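Local coordinates for p-47 protein (Clostridium botulinum E1 str. 'BoNT E Beluga', PDB 5WIX) that is of unknown function but has a TULIP-type fold resembling bactericidal/permeability-increasing protein, which is consistent with a role in binding lipid-like molecules, at residues A[23-29]-A[204-210]; A[171-177]-A[405-411]; A[399-403]-A[426-430]. All coordinates share one frame; numbering follows the deposited sequence.

Contact 1 (A[23-29]-A[204-210]); sequences WDIVYGC and YLCILSV
A first torsion of -78° puts Trp23 CG beside its own backbone N and brings the indole across Ile207, while Val26 (chi1 -178°) sends CG1 away from its N and leaves CG2 on the N side, next to the same isoleucine. Val26 and Ile207 pair across two antiparallel strands of the central sheet of this TULIP-like chain, and Trp23 lies just ahead of the first. Ile207 CG2 sits over one face of the indole, 3.6 Å from the centroid of the five-membered ring of Trp23, a CH-pi contact; its distance to Val26 CG2 is 3.5 Å, the two side chains running alongside each other in the same direction. The pyrrole N-H of Trp23 is held separately, by Ser220 O. At the start of strand 25-29 a classic beta bulge sets Asp24 and Ile25 both against Leu208. Leu208 O accepts from Asp24 N at 3.0 Å and from Ile25 N at 3.2 Å, the latter standing 40° out of the carbonyl plane. Regular pairing follows, with Tyr27 N to Cys206 O at 2.8 Å. Strands 234-238 and 187-195 continue the sheet beyond the two strands. At the far end of the pair, Cys29 N donates to Tyr204 O at 2.9 Å.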
loop_
_atom_site.group_PDB
_atom_site.type_symbol
_atom_site.label_atom_id
_atom_site.label_comp_id
_atom_site.label_asym_id
_atom_site.label_seq_id
_atom_site.Cartn_x
_atom_site.Cartn_y
_atom_site.Cartn_z
ATOM N N TRP A 23 5.767 3.498 7.899
ATOM C CA TRP A 23 5.339 4.204 6.694
ATOM C C TRP A 23 3.828 4.109 6.487
ATOM O O TRP A 23 3.174 3.262 7.106
ATOM C CB TRP A 23 6.079 3.639 5.486
ATOM C CG TRP A 23 7.469 4.142 5.391
ATOM C CD1 TRP A 23 8.571 3.619 5.984
ATOM C CD2 TRP A 23 7.910 5.287 4.656
ATOM N NE1 TRP A 23 9.679 4.363 5.662
ATOM C CE2 TRP A 23 9.299 5.392 4.845
ATOM C CE3 TRP A 23 7.264 6.226 3.847
ATOM C CZ2 TRP A 23 10.055 6.402 4.259
ATOM C CZ3 TRP A 23 8.016 7.227 3.268
ATOM C CH2 TRP A 23 9.400 7.307 3.476
ATOM N N ASP A 24 3.270 4.950 5.615
ATOM C CA ASP A 24 1.793 5.030 5.492
ATOM C C ASP A 24 1.176 4.110 4.440
ATOM O O ASP A 24 0.221 3.373 4.712
ATOM C CB ASP A 24 1.352 6.465 5.181
ATOM C CG ASP A 24 1.164 7.298 6.423
ATOM O OD1 ASP A 24 0.782 6.726 7.475
ATOM O OD2 ASP A 24 1.407 8.522 6.335
ATOM N N ILE A 25 1.685 4.206 3.222
ATOM C CA ILE A 25 1.304 3.296 2.159
ATOM C C ILE A 25 2.581 2.884 1.454
ATOM O O ILE A 25 3.409 3.736 1.121
ATOM C CB ILE A 25 0.326 3.947 1.159
ATOM C CG1 ILE A 25 -1.003 4.258 1.827
ATOM C CG2 ILE A 25 0.091 3.032 -0.023
ATOM C CD1 ILE A 25 -2.063 4.733 0.863
ATOM N N VAL A 26 2.759 1.584 1.256
ATOM C CA VAL A 26 3.949 1.071 0.587
ATOM C C VAL A 26 3.514 0.334 -0.671
ATOM O O VAL A 26 2.597 -0.493 -0.604
ATOM C CB VAL A 26 4.749 0.140 1.518
ATOM C CG1 VAL A 26 6.012 -0.368 0.838
ATOM C CG2 VAL A 26 5.079 0.857 2.818
ATOM N N TYR A 27 4.133 0.652 -1.811
ATOM C CA TYR A 27 3.890 -0.086 -3.066
ATOM C C TYR A 27 5.092 -0.937 -3.453
ATOM O O TYR A 27 6.223 -0.577 -3.128
ATOM C CB TYR A 27 3.564 0.868 -4.211
ATOM C CG TYR A 27 2.555 1.918 -3.837
ATOM C CD1 TYR A 27 1.197 1.712 -4.035
ATOM C CD2 TYR A 27 2.964 3.102 -3.277
ATOM C CE1 TYR A 27 0.263 2.668 -3.691
ATOM C CE2 TYR A 27 2.068 4.066 -2.923
ATOM C CZ TYR A 27 0.703 3.857 -3.131
ATOM O OH TYR A 27 -0.205 4.840 -2.770
ATOM N N GLY A 28 4.853 -2.038 -4.166
ATOM C CA GLY A 28 5.934 -2.931 -4.560
ATOM C C GLY A 28 5.719 -3.723 -5.843
ATOM O O GLY A 28 4.588 -4.086 -6.190
ATOM N N CYS A 29 6.814 -3.994 -6.553
ATOM C CA CYS A 29 6.754 -4.756 -7.809
ATOM C C CYS A 29 7.922 -5.751 -8.014
ATOM O O CYS A 29 9.072 -5.494 -7.651
ATOM C CB CYS A 29 6.691 -3.792 -9.004
ATOM S SG CYS A 29 6.359 -4.598 -10.607
ATOM N N TYR A 204 11.506 -4.632 -6.166
ATOM C CA TYR A 204 11.767 -3.304 -5.664
ATOM C C TYR A 204 10.468 -2.623 -5.393
ATOM O O TYR A 204 9.405 -3.165 -5.677
ATOM C CB TYR A 204 12.583 -2.457 -6.619
ATOM C CG TYR A 204 12.015 -2.244 -8.000
ATOM C CD1 TYR A 204 10.860 -1.499 -8.201
ATOM C CD2 TYR A 204 12.682 -2.730 -9.118
ATOM C CE1 TYR A 204 10.364 -1.288 -9.468
ATOM C CE2 TYR A 204 12.200 -2.518 -10.389
ATOM C CZ TYR A 204 11.040 -1.801 -10.563
ATOM O OH TYR A 204 10.553 -1.591 -11.834
ATOM N N LEU A 205 10.552 -1.404 -4.887
ATOM C CA LEU A 205 9.403 -0.851 -4.261
ATOM C C LEU A 205 9.509 0.603 -3.868
ATOM O O LEU A 205 10.579 1.170 -3.815
ATOM C CB LEU A 205 9.084 -1.699 -3.044
ATOM C CG LEU A 205 10.112 -2.094 -2.013
ATOM C CD1 LEU A 205 10.100 -1.158 -0.823
ATOM C CD2 LEU A 205 9.750 -3.478 -1.603
ATOM N N CYS A 206 8.357 1.193 -3.585
ATOM C CA CYS A 206 8.246 2.624 -3.402
ATOM C C CYS A 206 7.385 2.957 -2.167
ATOM O O CYS A 206 6.266 2.464 -2.024
ATOM C CB CYS A 206 7.672 3.227 -4.681
ATOM S SG CYS A 206 7.551 4.987 -4.648
ATOM N N ILE A 207 7.923 3.783 -1.275
ATOM C CA ILE A 207 7.319 4.031 0.032
ATOM C C ILE A 207 6.743 5.460 0.165
ATOM O O ILE A 207 7.371 6.409 -0.304
ATOM C CB ILE A 207 8.362 3.803 1.155
ATOM C CG1 ILE A 207 9.600 3.093 0.629
ATOM C CG2 ILE A 207 7.802 2.939 2.242
ATOM C CD1 ILE A 207 10.603 2.837 1.728
ATOM N N LEU A 208 5.576 5.620 0.806
ATOM C CA LEU A 208 4.992 6.959 0.999
ATOM C C LEU A 208 4.349 7.269 2.352
ATOM O O LEU A 208 3.984 6.378 3.134
ATOM C CB LEU A 208 3.911 7.245 -0.073
ATOM C CG LEU A 208 2.510 6.598 -0.037
ATOM C CD1 LEU A 208 1.626 7.127 1.057
ATOM C CD2 LEU A 208 1.793 6.825 -1.335
ATOM N N SER A 209 4.166 8.574 2.553
ATOM C CA SER A 209 3.328 9.151 3.586
ATOM C C SER A 209 2.247 9.994 2.917
ATOM O O SER A 209 2.567 10.896 2.135
ATOM C CB SER A 209 4.155 10.011 4.539
ATOM O OG SER A 209 5.074 9.200 5.240
ATOM N N VAL A 210 0.979 9.765 3.246
ATOM C CA VAL A 210 -0.101 10.476 2.557
ATOM C C VAL A 210 -0.637 11.705 3.297
ATOM O O VAL A 210 -1.059 11.619 4.451
ATOM C CB VAL A 210 -1.280 9.533 2.245
ATOM C CG1 VAL A 210 -0.836 8.423 1.306
ATOM C CG2 VAL A 210 -1.851 8.956 3.532
#

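Contact 2 (A[171-177]-A[405-411]); sequences YIFASLN and DIVNWNN
Backbone hydrogen bonds carry the pairing of Ser175 with Asn408: Ser175 N donates to Asn408 O at 2.9 Å, and Asn408 N returns to Ser175 O at 3.0 Å. The ladder runs on with Asn177 N to Ile406 O at 3.0 Å. At the other end Asn410, inside the type II turn from Asn408 to Asn411, donates its N to Phe173 O from 59° above the carbonyl plane. Polar side chains add two bonds. Tyr171, with CG opposite its backbone N (chi1 -177°), extends its hydroxyl to Asn410 OD1, which lies at the edge of the ring; the modelled bond is very short, so its length is doubtful at this resolution. Ser175 OG reaches Asn408 O only weakly, at 3.5 Å. Apolar contacts fill the face formed by Ala174, Leu176, Val407 and Trp409: Ala174 CB meets Trp409 CE3 at 3.4 Å, and Leu176 CD1 meets Val407 CG2 at 3.9 Å. Trp409 and Val407 also touch Tyr27 of strand 25-30, and Ala174 is backbone hydrogen-bonded to Leu123, in strand 120-125. This is antiparallel pairing at the end of a multi-stranded antiparallel sheet, consistent with the TULIP-like fold, with its apolar face turned to the central sheet.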
loop_
_atom_site.group_PDB
_atom_site.type_symbol
_atom_site.label_atom_id
_atom_site.label_comp_id
_atom_site.label_asym_id
_atom_site.label_seq_id
_atom_site.Cartn_x
_atom_site.Cartn_y
_atom_site.Cartn_z
ATOM N N TYR A 171 12.803 5.357 -20.173
ATOM C CA TYR A 171 11.924 4.293 -19.705
ATOM C C TYR A 171 11.244 4.638 -18.392
ATOM O O TYR A 171 11.880 5.130 -17.459
ATOM C CB TYR A 171 12.666 2.977 -19.536
ATOM C CG TYR A 171 11.713 1.893 -19.119
ATOM C CD1 TYR A 171 10.666 1.530 -19.953
ATOM C CD2 TYR A 171 11.826 1.264 -17.882
ATOM C CE1 TYR A 171 9.760 0.560 -19.585
ATOM C CE2 TYR A 171 10.926 0.283 -17.502
ATOM C CZ TYR A 171 9.889 -0.064 -18.362
ATOM O OH TYR A 171 8.970 -1.034 -18.017
ATOM N N ILE A 172 9.946 4.352 -18.331
ATOM C CA ILE A 172 9.120 4.700 -17.185
ATOM C C ILE A 172 8.898 3.522 -16.262
ATOM O O ILE A 172 8.072 2.658 -16.548
ATOM C CB ILE A 172 7.756 5.195 -17.621
ATOM C CG1 ILE A 172 7.876 6.153 -18.803
ATOM C CG2 ILE A 172 7.043 5.824 -16.446
ATOM C CD1 ILE A 172 6.531 6.507 -19.437
ATOM N N PHE A 173 9.613 3.497 -15.146
ATOM C CA PHE A 173 9.514 2.379 -14.216
ATOM C C PHE A 173 8.188 2.332 -13.471
ATOM O O PHE A 173 7.729 1.262 -13.075
ATOM C CB PHE A 173 10.659 2.429 -13.208
ATOM C CG PHE A 173 11.969 1.961 -13.764
ATOM C CD1 PHE A 173 12.115 0.663 -14.205
ATOM C CD2 PHE A 173 13.054 2.820 -13.835
ATOM C CE1 PHE A 173 13.307 0.234 -14.711
ATOM C CE2 PHE A 173 14.251 2.396 -14.339
ATOM C CZ PHE A 173 14.379 1.100 -14.778
ATOM N N ALA A 174 7.581 3.494 -13.271
ATOM C CA ALA A 174 6.285 3.568 -12.610
ATOM C C ALA A 174 5.702 4.956 -12.757
ATOM O O ALA A 174 6.428 5.954 -12.691
ATOM C CB ALA A 174 6.405 3.207 -11.143
ATOM N N SER A 175 4.392 5.021 -12.971
ATOM C CA SER A 175 3.695 6.292 -12.916
ATOM C C SER A 175 3.167 6.447 -11.503
ATOM O O SER A 175 2.627 5.501 -10.914
ATOM C CB SER A 175 2.572 6.365 -13.944
ATOM O OG SER A 175 1.504 5.494 -13.607
ATOM N N LEU A 176 3.373 7.628 -10.940
ATOM C CA LEU A 176 2.854 7.925 -9.624
ATOM C C LEU A 176 1.929 9.136 -9.691
ATOM O O LEU A 176 2.319 10.203 -10.172
ATOM C CB LEU A 176 3.981 8.166 -8.637
ATOM C CG LEU A 176 3.466 8.286 -7.205
ATOM C CD1 LEU A 176 4.471 7.734 -6.208
ATOM C CD2 LEU A 176 3.093 9.729 -6.882
ATOM N N ASN A 177 0.709 8.951 -9.189
ATOM C CA ASN A 177 -0.367 9.923 -9.322
ATOM C C ASN A 177 -0.684 10.626 -8.004
ATOM O O ASN A 177 -1.386 10.068 -7.161
ATOM C CB ASN A 177 -1.623 9.209 -9.844
ATOM C CG ASN A 177 -2.573 10.128 -10.584
ATOM O OD1 ASN A 177 -2.574 11.343 -10.390
ATOM N ND2 ASN A 177 -3.400 9.542 -11.438
ATOM N N ASP A 405 -4.680 2.996 -8.332
ATOM C CA ASP A 405 -5.008 4.415 -8.147
ATOM C C ASP A 405 -3.778 5.310 -8.142
ATOM O O ASP A 405 -3.682 6.271 -8.912
ATOM C CB ASP A 405 -5.801 4.609 -6.845
ATOM C CG ASP A 405 -6.393 6.009 -6.710
ATOM O OD1 ASP A 405 -7.358 6.322 -7.440
ATOM O OD2 ASP A 405 -5.917 6.783 -5.853
ATOM N N ILE A 406 -2.838 4.993 -7.268
ATOM C CA ILE A 406 -1.652 5.829 -7.146
ATOM C C ILE A 406 -0.467 5.336 -8.009
ATOM O O ILE A 406 -0.056 6.023 -8.956
ATOM C CB ILE A 406 -1.231 5.938 -5.686
ATOM C CG1 ILE A 406 -2.418 6.437 -4.878
ATOM C CG2 ILE A 406 -0.093 6.903 -5.553
ATOM C CD1 ILE A 406 -2.945 7.751 -5.384
ATOM N N VAL A 407 0.070 4.155 -7.706
ATOM C CA VAL A 407 1.207 3.669 -8.474
ATOM C C VAL A 407 0.824 2.599 -9.475
ATOM O O VAL A 407 0.317 1.541 -9.101
ATOM C CB VAL A 407 2.315 3.101 -7.579
ATOM C CG1 VAL A 407 3.412 2.544 -8.433
ATOM C CG2 VAL A 407 2.872 4.174 -6.663
ATOM N N ASN A 408 1.071 2.898 -10.747
ATOM C CA ASN A 408 0.999 1.909 -11.814
ATOM C C ASN A 408 2.398 1.602 -12.271
ATOM O O ASN A 408 3.064 2.452 -12.862
ATOM C CB ASN A 408 0.169 2.411 -12.996
ATOM C CG ASN A 408 -1.191 2.904 -12.584
ATOM O OD1 ASN A 408 -2.104 2.114 -12.353
ATOM N ND2 ASN A 408 -1.336 4.218 -12.490
ATOM N N TRP A 409 2.862 0.395 -11.989
ATOM C CA TRP A 409 4.215 0.017 -12.383
ATOM C C TRP A 409 4.322 -0.174 -13.887
ATOM O O TRP A 409 3.520 -0.896 -14.490
ATOM C CB TRP A 409 4.647 -1.256 -11.670
ATOM C CG TRP A 409 4.702 -1.105 -10.204
ATOM C CD1 TRP A 409 3.765 -1.516 -9.302
ATOM C CD2 TRP A 409 5.749 -0.491 -9.446
ATOM N NE1 TRP A 409 4.166 -1.201 -8.028
ATOM C CE2 TRP A 409 5.379 -0.573 -8.087
ATOM C CE3 TRP A 409 6.972 0.105 -9.779
ATOM C CZ2 TRP A 409 6.182 -0.076 -7.065
ATOM C CZ3 TRP A 409 7.763 0.604 -8.764
ATOM C CH2 TRP A 409 7.369 0.510 -7.424
ATOM N N ASN A 410 5.322 0.480 -14.475
ATOM C CA ASN A 410 5.571 0.432 -15.914
ATOM C C ASN A 410 4.436 1.046 -16.709
ATOM O O ASN A 410 4.161 0.612 -17.830
ATOM C CB ASN A 410 5.798 -1.006 -16.385
ATOM C CG ASN A 410 6.912 -1.694 -15.631
ATOM O OD1 ASN A 410 8.094 -1.452 -15.891
ATOM N ND2 ASN A 410 6.543 -2.571 -14.700
ATOM N N ASN A 411 3.786 2.051 -16.125
ATOM C CA ASN A 411 2.690 2.747 -16.786
ATOM C C ASN A 411 1.586 1.783 -17.198
ATOM O O ASN A 411 1.042 1.881 -18.298
ATOM C CB ASN A 411 3.205 3.508 -18.011
ATOM C CG ASN A 411 3.062 5.002 -17.869
ATOM O OD1 ASN A 411 2.613 5.497 -16.838
ATOM N ND2 ASN A 411 3.448 5.736 -18.909
#

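Contact 3 (A[399-403]-A[426-430]); sequences FTDII and FCIQG
Phe399, Ile402 and Ile403 face Phe426 and Ile428 in a helix-on-sheet packing, the short helix 399-403 lying across a strand of the central sheet in this TULIP-like fold. The local axes cross at -90° and approach to 9.2 Å, a separation bridged by side chains from the helix, which meet side chains and some backbone of the strand. The dense part surrounds Ile428. Its CG1 lies beside the backbone N (chi1 -58°), which carries CD1 toward the helix, 3.6 Å from Phe399 CD1 and 3.7 Å from Ile402 CG2, while Ile428 CG2 lies 3.9 Å from Ile403 CD1. Next to it the rings of Phe399 and Phe426 meet obliquely, their planes 36° apart; Phe399 CE1 comes in at the edge of the Phe426 ring, 3.4 Å from Phe426 CZ. Phe426 also meets the ring of Phe243, and Ile420 of strand 414-422 touches both phenylalanines. The contact thins out on its other sides. Thr400 is directed away from the strand and Asp401 is exposed on the outer side of the helix. Gln429 points off the opposite face of the sheet, where its NE2 is taken up by Ile227 O and Ser229 OG. Toward Gly430 the packing is looser, with Ile403 CD1 4.3 Å from Gly430 N.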
loop_
_atom_site.group_PDB
_atom_site.type_symbol
_atom_site.label_atom_id
_atom_site.label_comp_id
_atom_site.label_asym_id
_atom_site.label_seq_id
_atom_site.Cartn_x
_atom_site.Cartn_y
_atom_site.Cartn_z
ATOM N N PHE A 399 -11.358 -2.590 -5.048
ATOM C CA PHE A 399 -9.951 -2.710 -4.686
ATOM C C PHE A 399 -9.045 -2.700 -5.901
ATOM O O PHE A 399 -7.913 -2.216 -5.837
ATOM C CB PHE A 399 -9.723 -3.969 -3.869
ATOM C CG PHE A 399 -10.419 -3.937 -2.556
ATOM C CD1 PHE A 399 -9.964 -3.104 -1.549
ATOM C CD2 PHE A 399 -11.554 -4.709 -2.340
ATOM C CE1 PHE A 399 -10.596 -3.068 -0.345
ATOM C CE2 PHE A 399 -12.190 -4.679 -1.130
ATOM C CZ PHE A 399 -11.723 -3.857 -0.134
ATOM N N THR A 400 -9.549 -3.212 -7.012
ATOM C CA THR A 400 -8.832 -3.071 -8.268
ATOM C C THR A 400 -8.598 -1.591 -8.573
ATOM O O THR A 400 -7.521 -1.210 -9.041
ATOM C CB THR A 400 -9.596 -3.704 -9.423
ATOM O OG1 THR A 400 -9.786 -5.103 -9.167
ATOM C CG2 THR A 400 -8.835 -3.512 -10.710
ATOM N N ASP A 401 -9.606 -0.761 -8.290
ATOM C CA ASP A 401 -9.461 0.675 -8.486
ATOM C C ASP A 401 -8.364 1.202 -7.560
ATOM O O ASP A 401 -7.554 2.051 -7.956
ATOM C CB ASP A 401 -10.787 1.402 -8.231
ATOM C CG ASP A 401 -11.683 1.446 -9.459
ATOM O OD1 ASP A 401 -11.309 0.868 -10.502
ATOM O OD2 ASP A 401 -12.770 2.062 -9.376
ATOM N N ILE A 402 -8.329 0.665 -6.340
ATOM C CA ILE A 402 -7.399 1.127 -5.311
ATOM C C ILE A 402 -5.955 0.780 -5.630
ATOM O O ILE A 402 -5.074 1.617 -5.483
ATOM C CB ILE A 402 -7.745 0.548 -3.925
ATOM C CG1 ILE A 402 -8.857 1.374 -3.267
ATOM C CG2 ILE A 402 -6.503 0.517 -3.019
ATOM C CD1 ILE A 402 -9.415 0.750 -1.979
ATOM N N ILE A 403 -5.696 -0.448 -6.059
ATOM C CA ILE A 403 -4.313 -0.799 -6.290
ATOM C C ILE A 403 -3.820 0.038 -7.480
ATOM O O ILE A 403 -2.722 0.593 -7.433
ATOM C CB ILE A 403 -4.115 -2.330 -6.502
ATOM C CG1 ILE A 403 -2.633 -2.695 -6.363
ATOM C CG2 ILE A 403 -4.694 -2.811 -7.833
ATOM C CD1 ILE A 403 -2.396 -4.168 -6.120
ATOM N N PHE A 426 -3.133 -3.615 5.839
ATOM C CA PHE A 426 -4.165 -4.029 4.896
ATOM C C PHE A 426 -3.465 -4.126 3.576
ATOM O O PHE A 426 -2.933 -3.123 3.084
ATOM C CB PHE A 426 -5.343 -3.030 4.838
ATOM C CG PHE A 426 -6.438 -3.428 3.867
ATOM C CD1 PHE A 426 -7.481 -4.252 4.269
ATOM C CD2 PHE A 426 -6.426 -2.968 2.554
ATOM C CE1 PHE A 426 -8.479 -4.618 3.375
ATOM C CE2 PHE A 426 -7.434 -3.329 1.660
ATOM C CZ PHE A 426 -8.456 -4.155 2.073
ATOM N N CYS A 427 -3.428 -5.338 3.030
ATOM C CA CYS A 427 -2.574 -5.639 1.897
ATOM C C CYS A 427 -3.377 -6.146 0.728
ATOM O O CYS A 427 -4.166 -7.101 0.854
ATOM C CB CYS A 427 -1.514 -6.676 2.275
ATOM S SG CYS A 427 -0.451 -7.219 0.881
ATOM N N ILE A 428 -3.160 -5.505 -0.413
ATOM C CA ILE A 428 -3.798 -5.905 -1.660
ATOM C C ILE A 428 -2.700 -6.402 -2.609
ATOM O O ILE A 428 -1.642 -5.788 -2.657
ATOM C CB ILE A 428 -4.587 -4.733 -2.294
ATOM C CG1 ILE A 428 -5.641 -4.223 -1.319
ATOM C CG2 ILE A 428 -5.226 -5.166 -3.586
ATOM C CD1 ILE A 428 -6.342 -2.901 -1.723
ATOM N N GLN A 429 -2.966 -7.489 -3.338
ATOM C CA GLN A 429 -2.007 -8.131 -4.236
ATOM C C GLN A 429 -2.645 -8.485 -5.577
ATOM O O GLN A 429 -3.816 -8.865 -5.630
ATOM C CB GLN A 429 -1.438 -9.419 -3.622
ATOM C CG GLN A 429 -0.568 -9.254 -2.385
ATOM C CD GLN A 429 -0.181 -10.591 -1.772
ATOM O OE1 GLN A 429 -0.823 -11.632 -2.034
ATOM N NE2 GLN A 429 0.876 -10.581 -0.958
ATOM N N GLY A 430 -1.863 -8.417 -6.655
ATOM C CA GLY A 430 -2.400 -8.705 -7.976
ATOM C C GLY A 430 -1.377 -8.976 -9.060
ATOM O O GLY A 430 -0.178 -8.931 -8.806
#

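In the fold
Contacts 1 and 3 share the central six-stranded sheet: strands 25-30 and 426-432 lie either side of 234-238, and the two contacts' centres are about 13 Å apart without touching. Contact 2 belongs to another antiparallel sheet, yet meets contact 1 directly, their centres about 12 Å apart. Trp409 makes much of that junction, with Trp409 CZ3 3.3 Å from Tyr204 CE1 and Trp409 CD2 3.5 Å from Cys29 CB. Contacts 2 and 3 are neighbours in sequence, since helix 399-403 leads into strand 407-409, although their centres are about 15 Å apart. The C-terminal chain thus covers the central sheet with a helix, pairs with strand 174-177, and then joins the central sheet itself.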